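Side-chain contact in capsid Protein (Unidentified, PDB 4DMI), which probably forms pentameric building blocks of a phage capsid shell, with sodium ions bound where neighbouring subunits meet: residues A150-N154 / A155-V159. Sequence-based numbering, arbitrary orientation.
Sequences ARSNN and AEVRV. With NA (sodium ion), chain H.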
# COMPACT_ATOMS: atom_id res chain seq x y z
N ALA B 150 -13.07 -4.50 -21.97
CA ALA B 150 -13.12 -3.04 -21.99
C ALA B 150 -14.16 -2.67 -23.02
O ALA B 150 -14.18 -3.23 -24.12
CB ALA B 150 -11.77 -2.49 -22.38
N ARG B 151 -15.02 -1.72 -22.69
CA ARG B 151 -16.06 -1.32 -23.62
C ARG B 151 -16.22 0.19 -23.67
O ARG B 151 -16.36 0.85 -22.64
CB ARG B 151 -17.39 -1.98 -23.24
CG ARG B 151 -18.55 -1.61 -24.16
CD ARG B 151 -19.77 -2.46 -23.87
NE ARG B 151 -20.30 -2.24 -22.52
CZ ARG B 151 -21.23 -1.35 -22.22
NH1 ARG B 151 -21.75 -0.58 -23.17
NH2 ARG B 151 -21.65 -1.23 -20.97
N SER B 152 -16.18 0.74 -24.89
CA SER B 152 -16.53 2.12 -25.16
C SER B 152 -17.65 2.13 -26.18
O SER B 152 -17.56 1.44 -27.21
CB SER B 152 -15.33 2.87 -25.75
OG SER B 152 -15.78 4.00 -26.49
N ASN B 153 -18.72 2.88 -25.92
CA ASN B 153 -19.87 2.86 -26.82
C ASN B 153 -19.90 4.03 -27.79
O ASN B 153 -20.90 4.24 -28.49
CB ASN B 153 -21.19 2.83 -26.03
CG ASN B 153 -21.53 4.18 -25.42
OD1 ASN B 153 -20.68 5.06 -25.30
ND2 ASN B 153 -22.79 4.35 -25.04
N ASN B 154 -18.81 4.79 -27.83
CA ASN B 154 -18.79 6.08 -28.52
C ASN B 154 -17.37 6.46 -28.92
O ASN B 154 -16.42 6.24 -28.16
CB ASN B 154 -19.36 7.15 -27.58
CG ASN B 154 -19.63 8.47 -28.27
OD1 ASN B 154 -18.70 9.21 -28.62
ND2 ASN B 154 -20.90 8.80 -28.45
N ALA B 155 -17.21 7.05 -30.11
CA ALA B 155 -15.89 7.44 -30.60
C ALA B 155 -15.20 8.48 -29.72
O ALA B 155 -13.99 8.66 -29.82
CB ALA B 155 -15.99 7.94 -32.03
N GLU B 156 -15.96 9.15 -28.86
CA GLU B 156 -15.40 10.22 -28.02
C GLU B 156 -14.76 9.76 -26.72
O GLU B 156 -14.10 10.55 -26.06
CB GLU B 156 -16.46 11.28 -27.71
CG GLU B 156 -16.96 12.05 -28.94
CD GLU B 156 -17.94 13.15 -28.57
OE1 GLU B 156 -18.29 13.26 -27.37
OE2 GLU B 156 -18.35 13.90 -29.47
N VAL B 157 -14.97 8.51 -26.32
CA VAL B 157 -14.43 8.04 -25.05
C VAL B 157 -13.60 6.77 -25.21
O VAL B 157 -13.89 5.95 -26.08
CB VAL B 157 -15.53 7.81 -23.98
CG1 VAL B 157 -16.16 9.13 -23.59
CG2 VAL B 157 -16.61 6.83 -24.48
N ARG B 158 -12.58 6.61 -24.37
CA ARG B 158 -11.69 5.47 -24.48
C ARG B 158 -11.47 4.72 -23.17
O ARG B 158 -11.66 5.26 -22.07
CB ARG B 158 -10.33 5.88 -25.07
CG ARG B 158 -10.41 6.33 -26.52
CD ARG B 158 -9.05 6.48 -27.16
NE ARG B 158 -9.20 6.89 -28.55
CZ ARG B 158 -8.71 6.23 -29.60
NH1 ARG B 158 -8.00 5.13 -29.43
NH2 ARG B 158 -8.92 6.69 -30.82
N VAL B 159 -11.08 3.46 -23.29
CA VAL B 159 -10.61 2.66 -22.17
C VAL B 159 -9.20 2.23 -22.54
O VAL B 159 -9.01 1.54 -23.54
CB VAL B 159 -11.48 1.40 -21.94
CG1 VAL B 159 -10.95 0.58 -20.76
CG2 VAL B 159 -12.94 1.80 -21.71
NA NA H . -12.17 9.44 -30.99
O HOH W 1 -13.36 11.26 -31.51
O HOH W 2 -12.92 9.01 -33.16
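Ser152 OG has three hydrogen-bond partners: it donates to Val157 O at 2.7 Å, accepts a weak bond from Asn154 N at 3.4 Å and is also hydrogen-bonded to the backbone N of Asn73. These bonds brace the loop between strands 147-152 and 158-167, which holds a type I beta turn from Asn154 to Val157. In the turn's closing bond, 3.3 Å from Val157 N to Asn154 O, the donor sits well above the carbonyl plane, although the N-H points almost straight at the oxygen (171°). The Asn154 side chain adds an Asx turn: OD1 takes the N-H of Glu156 at 2.8 Å on an in-plane lone pair. With CG anti to the backbone N and beside the carbonyl carbon (chi1 -169°), the amide reaches forward over the turn to Glu156, and OD1 also lies against Glu156 CB. That glutamate's carboxylate reaches on to a salt bridge with Arg94.

Toward the strands methyl groups take over: Val157 CG2 lies 3.6 Å from Ser152 OG, while Val159 sets CG1 in apolar contact with Ala150 CB at 3.6 Å and CG2 over Arg151 O; Ile104 touches both Ala150 and Val159.

At the exposed end, the turn presents a carbonyl to a metal shared between subunits. Glu72 of the same chain and Glu96 of a neighbouring subunit bind the same sodium ion, which Ala155 O coordinates at 2.3 Å together with two waters.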